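Local coordinates for protein amidohydrolase (PDB 4F0L) that probably acts as a metal-dependent deaminase of the amidohydrolase superfamily, and holds an iron(III) ion in its active site, at residues B[239-244]-B[276-281]; B[164-169]-B[214-219]; B[268-273]-B[291-296]. All coordinates share one frame; numbering follows the deposited sequence.

Interaction 1 (B[239-244]-B[276-281]); sequences HIHVAE and LIHATH. With FE (Fe (III) ion), chain E.
The carbonyl oxygen of Ala243 is gripped by two successive amides of the facing segment, 276-281: His281 N donates to it at 3.0 Å, and Thr280 N adds a weak, strongly bent bond. Further back the pairing becomes regular. Ile277 N donates to Ile240 O at 2.9 Å, and Val242 N donates to Ile277 O in a nearly straight bond, the alternation expected of parallel strands. Strands 238-242 and 274-276 are neighbours in the TIM barrel of the amidohydrolases, whose metal ligands sit at the C-terminal ends of the strands; His241 is one of them, its NE2 2.4 Å from the iron. His65, His67 and Asp329 complete the protein ligands, with two waters beside them. The His241 ring meets that of His278 rim to rim, the planes only 9° apart. Glu244 runs out fully extended, with CG anti to the backbone N (chi1 -176°), which lays its CG over one face of His278, 3.7 Å from the ring centroid, and stacks its carboxylate above the rim at 23° to the ring. The opposite face of that ring receives Ile277 CG2, while ND1 is hydrogen-bonded to Glu304 OE2. On the sheet face away from the metal, Ile240 CG2 touches Leu276 CD2 at 3.6 Å, and Val242 CG1 rests against Leu276 CB at 3.5 Å.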
ATOM      1  N   HIS B 239      13.623  16.844 -17.540  1.00 16.14           N
ATOM      2  CA  HIS B 239      13.512  15.596 -16.775  1.00 16.26           C
ATOM      3  C   HIS B 239      14.312  14.509 -17.437  1.00 16.94           C
ATOM      4  O   HIS B 239      14.405  14.465 -18.674  1.00 17.56           O
ATOM      5  CB  HIS B 239      12.069  15.159 -16.684  1.00 15.06           C
ATOM      6  CG  HIS B 239      11.237  15.995 -15.769  1.00 14.79           C
ATOM      7  ND1 HIS B 239      10.290  15.453 -14.952  1.00 14.12           N
ATOM      8  CD2 HIS B 239      11.178  17.368 -15.581  1.00 15.01           C
ATOM      9  CE1 HIS B 239       9.719  16.414 -14.245  1.00 14.07           C
ATOM     10  NE2 HIS B 239      10.249  17.591 -14.622  1.00 15.02           N
ATOM     11  N   ILE B 240      14.885  13.627 -16.630  1.00 17.46           N
ATOM     12  CA  ILE B 240      15.697  12.512 -17.129  1.00 18.35           C
ATOM     13  C   ILE B 240      15.660  11.368 -16.140  1.00 18.28           C
ATOM     14  O   ILE B 240      15.760  11.609 -14.952  1.00 17.75           O
ATOM     15  CB  ILE B 240      17.162  12.979 -17.367  1.00 18.95           C
ATOM     16  CG1 ILE B 240      18.042  11.851 -17.898  1.00 19.80           C
ATOM     17  CG2 ILE B 240      17.783  13.552 -16.095  1.00 19.23           C
ATOM     18  CD1 ILE B 240      19.277  12.322 -18.642  1.00 19.93           C
ATOM     19  N   HIS B 241      15.549  10.122 -16.619  1.00 19.24           N
ATOM     20  CA  HIS B 241      15.718   8.951 -15.746  1.00 20.60           C
ATOM     21  C   HIS B 241      17.179   8.836 -15.412  1.00 21.00           C
ATOM     22  O   HIS B 241      18.007   8.816 -16.308  1.00 20.71           O
ATOM     23  CB  HIS B 241      15.349   7.607 -16.424  1.00 22.49           C
ATOM     24  CG  HIS B 241      13.876   7.393 -16.711  1.00 24.02           C
ATOM     25  ND1 HIS B 241      13.414   7.088 -17.954  1.00 26.21           N
ATOM     26  CD2 HIS B 241      12.765   7.341 -15.858  1.00 25.34           C
ATOM     27  CE1 HIS B 241      12.060   6.913 -17.901  1.00 25.92           C
ATOM     28  NE2 HIS B 241      11.672   7.073 -16.620  1.00 25.38           N
ATOM     29  N   VAL B 242      17.532   8.708 -14.139  1.00 19.41           N
ATOM     30  CA  VAL B 242      18.919   8.441 -13.809  1.00 20.02           C
ATOM     31  C   VAL B 242      19.116   7.530 -12.565  1.00 19.93           C
ATOM     32  O   VAL B 242      18.428   7.658 -11.541  1.00 20.16           O
ATOM     33  CB  VAL B 242      19.712   9.781 -13.710  1.00 20.65           C
ATOM     34  CG1 VAL B 242      19.182  10.657 -12.592  1.00 20.73           C
ATOM     35  CG2 VAL B 242      21.172   9.494 -13.507  1.00 21.44           C
ATOM     36  N   ALA B 243      20.057   6.584 -12.670  1.00 20.06           N
ATOM     37  CA  ALA B 243      20.469   5.772 -11.526  1.00 20.18           C
ATOM     38  C   ALA B 243      19.340   4.915 -10.898  1.00 19.86           C
ATOM     39  O   ALA B 243      19.348   4.630  -9.697  1.00 18.40           O
ATOM     40  CB  ALA B 243      21.123   6.658 -10.484  1.00 19.95           C
ATOM     41  N   GLU B 244      18.414   4.461 -11.735  1.00 19.88           N
ATOM     42  CA  GLU B 244      17.269   3.670 -11.268  1.00 21.13           C
ATOM     43  C   GLU B 244      17.648   2.246 -10.834  1.00 21.76           C
ATOM     44  O   GLU B 244      17.159   1.760  -9.783  1.00 21.49           O
ATOM     45  CB  GLU B 244      16.137   3.609 -12.318  1.00 21.02           C
ATOM     46  CG  GLU B 244      14.907   2.861 -11.783  1.00 20.74           C
ATOM     47  CD  GLU B 244      13.767   2.705 -12.788  1.00 21.33           C
ATOM     48  OE1 GLU B 244      12.702   2.133 -12.436  1.00 20.84           O
ATOM     49  OE2 GLU B 244      13.914   3.167 -13.931  1.00 22.72           O
ATOM     50  N   LEU B 276      15.425  14.760 -11.616  1.00 16.91           N
ATOM     51  CA  LEU B 276      16.118  13.508 -11.908  1.00 17.25           C
ATOM     52  C   LEU B 276      15.223  12.444 -11.385  1.00 16.81           C
ATOM     53  O   LEU B 276      14.981  12.367 -10.186  1.00 16.96           O
ATOM     54  CB  LEU B 276      17.484  13.443 -11.221  1.00 17.32           C
ATOM     55  CG  LEU B 276      18.446  14.609 -11.418  1.00 17.94           C
ATOM     56  CD1 LEU B 276      19.849  14.254 -10.886  1.00 17.36           C
ATOM     57  CD2 LEU B 276      18.469  15.072 -12.865  1.00 17.71           C
ATOM     58  N   ILE B 277      14.708  11.635 -12.293  1.00 16.67           N
ATOM     59  CA  ILE B 277      13.721  10.608 -11.962  1.00 16.06           C
ATOM     60  C   ILE B 277      14.420   9.374 -11.348  1.00 16.39           C
ATOM     61  O   ILE B 277      15.429   8.877 -11.866  1.00 15.99           O
ATOM     62  CB  ILE B 277      12.887  10.201 -13.199  1.00 15.57           C
ATOM     63  CG1 ILE B 277      12.344  11.452 -13.908  1.00 16.20           C
ATOM     64  CG2 ILE B 277      11.717   9.287 -12.788  1.00 15.60           C
ATOM     65  CD1 ILE B 277      11.379  12.266 -13.045  1.00 15.36           C
ATOM     66  N   HIS B 278      13.862   8.899 -10.235  1.00 16.31           N
ATOM     67  CA  HIS B 278      14.444   7.815  -9.419  1.00 16.92           C
ATOM     68  C   HIS B 278      15.635   8.240  -8.605  1.00 17.15           C
ATOM     69  O   HIS B 278      15.519   8.389  -7.360  1.00 16.72           O
ATOM     70  CB  HIS B 278      14.715   6.533 -10.233  1.00 17.26           C
ATOM     71  CG  HIS B 278      13.527   6.083 -11.040  1.00 17.66           C
ATOM     72  ND1 HIS B 278      12.342   5.799 -10.472  1.00 17.31           N
ATOM     73  CD2 HIS B 278      13.362   5.916 -12.420  1.00 18.50           C
ATOM     74  CE1 HIS B 278      11.457   5.449 -11.427  1.00 17.40           C
ATOM     75  NE2 HIS B 278      12.080   5.542 -12.628  1.00 18.36           N
ATOM     76  N   ALA B 279      16.787   8.435  -9.260  1.00 17.65           N
ATOM     77  CA  ALA B 279      18.018   8.780  -8.556  1.00 18.22           C
ATOM     78  C   ALA B 279      18.186   7.817  -7.380  1.00 18.42           C
ATOM     79  O   ALA B 279      18.598   8.224  -6.299  1.00 18.81           O
ATOM     80  CB  ALA B 279      17.972  10.214  -8.047  1.00 18.21           C
ATOM     81  N   THR B 280      17.893   6.531  -7.620  1.00 18.22           N
ATOM     82  CA  THR B 280      17.772   5.545  -6.550  1.00 17.71           C
ATOM     83  C   THR B 280      19.121   5.094  -5.985  1.00 19.76           C
ATOM     84  O   THR B 280      19.218   4.852  -4.775  1.00 20.46           O
ATOM     85  CB  THR B 280      17.010   4.316  -7.040  1.00 17.44           C
ATOM     86  OG1 THR B 280      15.795   4.766  -7.665  1.00 15.83           O
ATOM     87  CG2 THR B 280      16.737   3.310  -5.886  1.00 16.54           C
ATOM     88  N   HIS B 281      20.136   4.994  -6.830  1.00 20.13           N
ATOM     89  CA  HIS B 281      21.437   4.529  -6.398  1.00 22.48           C
ATOM     90  C   HIS B 281      22.408   5.673  -6.483  1.00 22.58           C
ATOM     91  O   HIS B 281      23.014   5.940  -7.536  1.00 23.57           O
ATOM     92  CB  HIS B 281      21.891   3.311  -7.223  1.00 23.52           C
ATOM     93  CG  HIS B 281      20.897   2.177  -7.200  1.00 23.66           C
ATOM     94  ND1 HIS B 281      20.879   1.242  -6.226  1.00 24.58           N
ATOM     95  CD2 HIS B 281      19.822   1.898  -8.027  1.00 22.94           C
ATOM     96  CE1 HIS B 281      19.849   0.395  -6.425  1.00 23.42           C
ATOM     97  NE2 HIS B 281      19.200   0.792  -7.527  1.00 23.64           N
TER
HETATM   98 FE    FE E 501       9.614   6.254 -15.814  1.00 32.76          FE
HETATM   99  O   HOH W   1      10.669   5.002 -14.381  1.00 25.98           O
HETATM  100  O   HOH W   2       9.836   4.179 -16.723  1.00 32.69           O

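Interaction 2 (B[164-169]-B[214-219]); sequences LPVFYA and APHSLR
One face of the His216 imidazole is covered by the edge of the Tyr168 ring: CE2 of Tyr168 stands over the centre of the imidazole, and Tyr168 CD2 comes within 3.5 Å of His216 CG. The two planes are inclined at 51°, an edge-to-face pair with centroids 4.6 Å apart. At the rim of the imidazole, near its plane, lies Val166 CG1, which also packs on His216 CB at 3.6 Å. Both side chains leave their backbones with chi1 close to 180° (-164° for Tyr168, -179° for His216), which brings the rings side by side. A hydrogen bond of 3.1 Å between His216 ND1 and Ser217 OG helps to fix the imidazole's rotation. Beneath the rings, strands 160-167 and 210-215 run parallel as adjacent staves of the TIM barrel, and the aromatic pair sits just past their C-terminal ends, where His216 also meets the iron ligand His241 edge-to-face. Ala214 engages the neighbouring strand through both its amide and its carbonyl: its N donates to Pro165 O, and its O accepts from Phe167 N at 2.8 Å. Next along, His216 N donates to Phe167 O at 2.9 Å. Ala214 CB packs against Val166 CG2 at 3.6 Å.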
ATOM      1  N   LEU B 164       6.257  16.613 -21.258  1.00 15.36           N
ATOM      2  CA  LEU B 164       7.705  16.442 -21.326  1.00 15.56           C
ATOM      3  C   LEU B 164       8.046  15.408 -22.432  1.00 15.93           C
ATOM      4  O   LEU B 164       8.282  14.224 -22.152  1.00 15.82           O
ATOM      5  CB  LEU B 164       8.214  15.970 -19.961  1.00 15.05           C
ATOM      6  CG  LEU B 164       7.921  16.910 -18.776  1.00 15.32           C
ATOM      7  CD1 LEU B 164       8.129  16.161 -17.462  1.00 15.09           C
ATOM      8  CD2 LEU B 164       8.735  18.204 -18.804  1.00 15.97           C
ATOM      9  N   PRO B 165       7.982  15.830 -23.689  1.00 16.20           N
ATOM     10  CA  PRO B 165       8.301  14.895 -24.772  1.00 16.63           C
ATOM     11  C   PRO B 165       9.722  14.388 -24.608  1.00 17.63           C
ATOM     12  O   PRO B 165      10.635  15.177 -24.340  1.00 20.01           O
ATOM     13  CB  PRO B 165       8.177  15.770 -26.030  1.00 17.00           C
ATOM     14  CG  PRO B 165       7.215  16.849 -25.636  1.00 16.66           C
ATOM     15  CD  PRO B 165       7.636  17.155 -24.227  1.00 16.51           C
ATOM     16  N   VAL B 166       9.894  13.090 -24.793  1.00 17.98           N
ATOM     17  CA  VAL B 166      11.148  12.405 -24.536  1.00 17.99           C
ATOM     18  C   VAL B 166      12.064  12.310 -25.791  1.00 19.40           C
ATOM     19  O   VAL B 166      11.621  11.972 -26.936  1.00 19.67           O
ATOM     20  CB  VAL B 166      10.861  10.986 -24.021  1.00 17.55           C
ATOM     21  CG1 VAL B 166      12.157  10.169 -23.845  1.00 17.00           C
ATOM     22  CG2 VAL B 166      10.104  11.054 -22.690  1.00 16.43           C
ATOM     23  N   PHE B 167      13.322  12.646 -25.569  1.00 19.56           N
ATOM     24  CA  PHE B 167      14.335  12.461 -26.578  1.00 21.21           C
ATOM     25  C   PHE B 167      15.005  11.131 -26.315  1.00 22.27           C
ATOM     26  O   PHE B 167      15.527  10.905 -25.220  1.00 22.77           O
ATOM     27  CB  PHE B 167      15.390  13.576 -26.588  1.00 21.82           C
ATOM     28  CG  PHE B 167      16.432  13.346 -27.642  1.00 22.57           C
ATOM     29  CD1 PHE B 167      16.170  13.658 -28.962  1.00 23.15           C
ATOM     30  CD2 PHE B 167      17.600  12.672 -27.332  1.00 23.33           C
ATOM     31  CE1 PHE B 167      17.091  13.381 -29.957  1.00 23.88           C
ATOM     32  CE2 PHE B 167      18.524  12.378 -28.307  1.00 24.17           C
ATOM     33  CZ  PHE B 167      18.268  12.739 -29.630  1.00 24.87           C
ATOM     34  N   TYR B 168      15.019  10.280 -27.335  1.00 24.48           N
ATOM     35  CA  TYR B 168      15.538   8.902 -27.253  1.00 25.81           C
ATOM     36  C   TYR B 168      16.151   8.531 -28.601  1.00 25.86           C
ATOM     37  O   TYR B 168      15.487   8.608 -29.625  1.00 25.20           O
ATOM     38  CB  TYR B 168      14.366   7.966 -26.970  1.00 27.69           C
ATOM     39  CG  TYR B 168      14.678   6.565 -26.476  1.00 30.20           C
ATOM     40  CD1 TYR B 168      15.482   5.688 -27.192  1.00 33.33           C
ATOM     41  CD2 TYR B 168      14.108   6.102 -25.307  1.00 32.84           C
ATOM     42  CE1 TYR B 168      15.741   4.402 -26.730  1.00 34.60           C
ATOM     43  CE2 TYR B 168      14.363   4.834 -24.850  1.00 35.04           C
ATOM     44  CZ  TYR B 168      15.179   4.007 -25.562  1.00 34.89           C
ATOM     45  OH  TYR B 168      15.383   2.749 -25.068  1.00 43.81           O
ATOM     46  N   ALA B 169      17.416   8.131 -28.608  1.00 25.86           N
ATOM     47  CA  ALA B 169      18.101   7.816 -29.871  1.00 26.67           C
ATOM     48  C   ALA B 169      18.996   6.564 -29.854  1.00 26.37           C
ATOM     49  O   ALA B 169      19.445   6.148 -30.902  1.00 26.66           O
ATOM     50  CB  ALA B 169      18.922   9.020 -30.313  1.00 25.93           C
ATOM     51  N   ALA B 214      12.482  15.895 -22.110  1.00 16.97           N
ATOM     52  CA  ALA B 214      12.808  14.719 -21.317  1.00 16.99           C
ATOM     53  C   ALA B 214      13.816  13.852 -22.085  1.00 17.55           C
ATOM     54  O   ALA B 214      13.430  12.894 -22.733  1.00 16.68           O
ATOM     55  CB  ALA B 214      11.555  13.911 -20.979  1.00 15.16           C
ATOM     56  N   PRO B 215      15.118  14.185 -21.994  1.00 18.47           N
ATOM     57  CA  PRO B 215      16.086  13.182 -22.410  1.00 19.36           C
ATOM     58  C   PRO B 215      15.846  11.890 -21.649  1.00 19.56           C
ATOM     59  O   PRO B 215      15.727  11.897 -20.417  1.00 19.34           O
ATOM     60  CB  PRO B 215      17.438  13.804 -22.036  1.00 20.69           C
ATOM     61  CG  PRO B 215      17.132  14.944 -21.119  1.00 20.54           C
ATOM     62  CD  PRO B 215      15.750  15.404 -21.468  1.00 19.45           C
ATOM     63  N   HIS B 216      15.720  10.780 -22.354  1.00 20.48           N
ATOM     64  CA  HIS B 216      15.230   9.565 -21.682  1.00 21.99           C
ATOM     65  C   HIS B 216      16.085   9.126 -20.517  1.00 21.79           C
ATOM     66  O   HIS B 216      15.594   8.918 -19.405  1.00 22.27           O
ATOM     67  CB  HIS B 216      15.116   8.424 -22.661  1.00 23.72           C
ATOM     68  CG  HIS B 216      14.591   7.174 -22.045  1.00 24.18           C
ATOM     69  ND1 HIS B 216      15.404   6.201 -21.562  1.00 26.62           N
ATOM     70  CD2 HIS B 216      13.290   6.770 -21.790  1.00 24.50           C
ATOM     71  CE1 HIS B 216      14.648   5.211 -21.036  1.00 25.96           C
ATOM     72  NE2 HIS B 216      13.357   5.559 -21.173  1.00 24.99           N
ATOM     73  N   SER B 217      17.373   9.003 -20.778  1.00 22.73           N
ATOM     74  CA  SER B 217      18.346   8.480 -19.807  1.00 22.61           C
ATOM     75  C   SER B 217      19.716   8.653 -20.403  1.00 23.62           C
ATOM     76  O   SER B 217      19.847   8.958 -21.609  1.00 24.45           O
ATOM     77  CB  SER B 217      18.122   6.991 -19.562  1.00 22.29           C
ATOM     78  OG  SER B 217      18.399   6.280 -20.749  1.00 23.05           O
ATOM     79  N   LEU B 218      20.739   8.409 -19.601  1.00 23.69           N
ATOM     80  CA  LEU B 218      22.093   8.555 -20.100  1.00 25.52           C
ATOM     81  C   LEU B 218      22.445   7.506 -21.152  1.00 26.55           C
ATOM     82  O   LEU B 218      23.286   7.750 -22.005  1.00 26.90           O
ATOM     83  CB  LEU B 218      23.103   8.548 -18.953  1.00 25.84           C
ATOM     84  CG  LEU B 218      22.963   9.737 -17.980  1.00 25.49           C
ATOM     85  CD1 LEU B 218      23.918   9.566 -16.804  1.00 26.53           C
ATOM     86  CD2 LEU B 218      23.155  11.081 -18.679  1.00 24.63           C
ATOM     87  N   ARG B 219      21.793   6.347 -21.091  1.00 27.94           N
ATOM     88  CA  ARG B 219      22.008   5.281 -22.088  1.00 29.52           C
ATOM     89  C   ARG B 219      21.467   5.673 -23.439  1.00 28.08           C
ATOM     90  O   ARG B 219      21.992   5.272 -24.481  1.00 29.90           O
ATOM     91  CB  ARG B 219      21.220   4.004 -21.731  1.00 30.49           C
ATOM     92  CG  ARG B 219      21.718   3.209 -20.566  1.00 34.08           C
ATOM     93  CD  ARG B 219      21.044   1.844 -20.621  1.00 36.89           C
ATOM     94  NE  ARG B 219      21.262   1.172 -19.344  1.00 38.34           N
ATOM     95  CZ  ARG B 219      22.302   0.388 -19.067  1.00 38.99           C
ATOM     96  NH1 ARG B 219      23.219   0.080 -19.990  1.00 40.15           N
ATOM     97  NH2 ARG B 219      22.406  -0.120 -17.851  1.00 39.74           N
TER

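Interaction 3 (B[268-273]-B[291-296]); sequences QDVTAR and AKAGAI
Val270 CG1 packs on Ala295 CB at 3.6 Å where two connecting segments of the TIM barrel pass each other, each carrying the chain from an outer helix into the next strand: segment 268-273 links helix 260-267 to strand 274-276, and the other, segment 291-296, leaves helix 284-293 for strand 296-299. That second helix ends in a Schellman motif, with Gly294 at positive phi (93°) turning the chain toward the barrel. The apolar part of the contact is small. A chi1 of 178° swings Val270 CG1 away from its own amide nitrogen and toward Ala295, while Ala293 CB sits farther off and rests on the Val270 carbonyl. Most of the remaining approach is made by CA-H groups directed at carbonyl oxygens, in both directions. Thr271 CA reaches Ala293 O at 3.3 Å, and the Thr271 carbonyl oxygen in turn receives Ala295 CA at 3.5 Å. Such contacts let the backbones come close without conventional hydrogen bonds between them, the CA atoms of Ala272 and Ala295, at 4.5 Å, being the nearest such pair. Within its own segment Thr271 forms an ST turn, its OG1 accepting from Arg273 N at 3.2 Å. Ala272 CA lies 3.1 Å from Gly294 O, with Ala272 CB beside the same oxygen.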
ATOM      1  N   GLN B 268      26.583  18.825 -17.016  1.00 34.99           N
ATOM      2  CA  GLN B 268      25.491  19.751 -17.274  1.00 34.67           C
ATOM      3  C   GLN B 268      25.407  20.712 -16.101  1.00 35.83           C
ATOM      4  O   GLN B 268      25.792  20.387 -14.976  1.00 34.58           O
ATOM      5  CB  GLN B 268      24.176  18.991 -17.448  1.00 33.85           C
ATOM      6  CG  GLN B 268      24.092  18.162 -18.717  1.00 33.65           C
ATOM      7  CD  GLN B 268      24.009  19.018 -19.978  1.00 35.57           C
ATOM      8  OE1 GLN B 268      23.426  20.108 -19.976  1.00 37.38           O
ATOM      9  NE2 GLN B 268      24.609  18.536 -21.061  1.00 35.04           N
ATOM     10  N   ASP B 269      24.915  21.912 -16.379  1.00 37.58           N
ATOM     11  CA  ASP B 269      24.617  22.898 -15.337  1.00 38.31           C
ATOM     12  C   ASP B 269      23.290  22.542 -14.639  1.00 33.95           C
ATOM     13  O   ASP B 269      22.237  23.105 -14.969  1.00 35.94           O
ATOM     14  CB  ASP B 269      24.528  24.289 -15.989  1.00 40.58           C
ATOM     15  CG  ASP B 269      24.428  25.410 -14.972  1.00 43.58           C
ATOM     16  OD1 ASP B 269      24.819  25.206 -13.799  1.00 43.42           O
ATOM     17  OD2 ASP B 269      23.957  26.505 -15.354  1.00 47.20           O
ATOM     18  N   VAL B 270      23.327  21.603 -13.698  1.00 30.80           N
ATOM     19  CA  VAL B 270      22.086  21.071 -13.091  1.00 27.71           C
ATOM     20  C   VAL B 270      21.568  22.070 -12.066  1.00 27.14           C
ATOM     21  O   VAL B 270      22.323  22.543 -11.245  1.00 27.26           O
ATOM     22  CB  VAL B 270      22.315  19.684 -12.461  1.00 26.26           C
ATOM     23  CG1 VAL B 270      21.049  19.137 -11.780  1.00 25.41           C
ATOM     24  CG2 VAL B 270      22.782  18.695 -13.527  1.00 25.96           C
ATOM     25  N   THR B 271      20.291  22.420 -12.150  1.00 26.17           N
ATOM     26  CA  THR B 271      19.641  23.365 -11.215  1.00 26.15           C
ATOM     27  C   THR B 271      18.221  22.843 -10.879  1.00 24.91           C
ATOM     28  O   THR B 271      17.889  21.738 -11.241  1.00 23.49           O
ATOM     29  CB  THR B 271      19.518  24.766 -11.834  1.00 27.43           C
ATOM     30  OG1 THR B 271      18.667  24.673 -12.972  1.00 28.32           O
ATOM     31  CG2 THR B 271      20.843  25.339 -12.267  1.00 28.54           C
ATOM     32  N   ALA B 272      17.406  23.661 -10.207  1.00 25.63           N
ATOM     33  CA  ALA B 272      16.001  23.374  -9.929  1.00 24.65           C
ATOM     34  C   ALA B 272      15.161  23.225 -11.209  1.00 24.08           C
ATOM     35  O   ALA B 272      14.008  22.798 -11.158  1.00 23.62           O
ATOM     36  CB  ALA B 272      15.409  24.463  -9.009  1.00 24.45           C
ATOM     37  N   ARG B 273      15.744  23.577 -12.355  1.00 24.32           N
ATOM     38  CA  ARG B 273      15.110  23.352 -13.656  1.00 23.33           C
ATOM     39  C   ARG B 273      15.016  21.838 -13.939  1.00 21.61           C
ATOM     40  O   ARG B 273      14.182  21.394 -14.737  1.00 20.03           O
ATOM     41  CB  ARG B 273      15.953  24.076 -14.721  1.00 24.84           C
ATOM     42  CG  ARG B 273      15.491  23.989 -16.145  1.00 25.21           C
ATOM     43  CD  ARG B 273      16.601  24.446 -17.105  1.00 26.22           C
ATOM     44  NE  ARG B 273      16.132  24.199 -18.461  1.00 26.90           N
ATOM     45  CZ  ARG B 273      16.873  23.847 -19.495  1.00 27.07           C
ATOM     46  NH1 ARG B 273      18.179  23.724 -19.389  1.00 26.86           N
ATOM     47  NH2 ARG B 273      16.267  23.610 -20.657  1.00 28.02           N
ATOM     48  N   ALA B 291      21.365  17.666  -4.143  1.00 22.53           N
ATOM     49  CA  ALA B 291      20.566  18.553  -3.332  1.00 23.23           C
ATOM     50  C   ALA B 291      21.095  19.987  -3.408  1.00 25.30           C
ATOM     51  O   ALA B 291      20.317  20.932  -3.508  1.00 26.96           O
ATOM     52  CB  ALA B 291      20.523  18.060  -1.877  1.00 22.97           C
ATOM     53  N   LYS B 292      22.409  20.158  -3.374  1.00 26.64           N
ATOM     54  CA  LYS B 292      23.004  21.503  -3.340  1.00 27.77           C
ATOM     55  C   LYS B 292      22.777  22.200  -4.666  1.00 28.26           C
ATOM     56  O   LYS B 292      22.591  23.424  -4.702  1.00 28.64           O
ATOM     57  CB  LYS B 292      24.506  21.444  -3.038  1.00 28.06           C
ATOM     58  N   ALA B 293      22.817  21.424  -5.753  1.00 27.64           N
ATOM     59  CA  ALA B 293      22.518  21.948  -7.092  1.00 28.11           C
ATOM     60  C   ALA B 293      21.060  22.382  -7.229  1.00 27.76           C
ATOM     61  O   ALA B 293      20.752  23.202  -8.089  1.00 29.24           O
ATOM     62  CB  ALA B 293      22.835  20.921  -8.145  1.00 27.94           C
ATOM     63  N   GLY B 294      20.171  21.836  -6.398  1.00 26.26           N
ATOM     64  CA  GLY B 294      18.757  22.213  -6.408  1.00 25.21           C
ATOM     65  C   GLY B 294      17.864  21.346  -7.283  1.00 23.68           C
ATOM     66  O   GLY B 294      16.676  21.644  -7.436  1.00 23.16           O
ATOM     67  N   ALA B 295      18.427  20.282  -7.869  1.00 22.63           N
ATOM     68  CA  ALA B 295      17.674  19.356  -8.718  1.00 21.34           C
ATOM     69  C   ALA B 295      16.608  18.681  -7.886  1.00 19.82           C
ATOM     70  O   ALA B 295      16.842  18.354  -6.743  1.00 20.42           O
ATOM     71  CB  ALA B 295      18.598  18.302  -9.307  1.00 21.55           C
ATOM     72  N   ILE B 296      15.420  18.502  -8.454  1.00 18.44           N
ATOM     73  CA  ILE B 296      14.330  17.848  -7.734  1.00 16.99           C
ATOM     74  C   ILE B 296      14.407  16.348  -7.951  1.00 16.15           C
ATOM     75  O   ILE B 296      14.566  15.907  -9.101  1.00 15.85           O
ATOM     76  CB  ILE B 296      12.964  18.294  -8.248  1.00 16.63           C
ATOM     77  CG1 ILE B 296      12.820  19.816  -8.126  1.00 16.96           C
ATOM     78  CG2 ILE B 296      11.857  17.516  -7.518  1.00 15.36           C
ATOM     79  CD1 ILE B 296      13.020  20.345  -6.722  1.00 16.79           C
TER

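Two of the three contacts pair neighbouring strands of the TIM barrel, and the third joins the connections that lead into two of its strands. Interactions 1 and 2, their centres 12 Å apart, meet at the C-terminal mouth of the barrel: His241 N lies 3.0 Å from His216 O, a probable hydrogen bond, so the strand bearing an iron ligand is joined to segment 214-219, which carries the histidine of the aromatic pair. The side chain of His216 is about 7 Å from the bound Fe (III) ion. Interaction 3 lies on the N-terminal side, where the strands are entered. It joins interaction 1 through Leu276 N and Ile296 O, 2.9 Å apart and probably hydrogen-bonded.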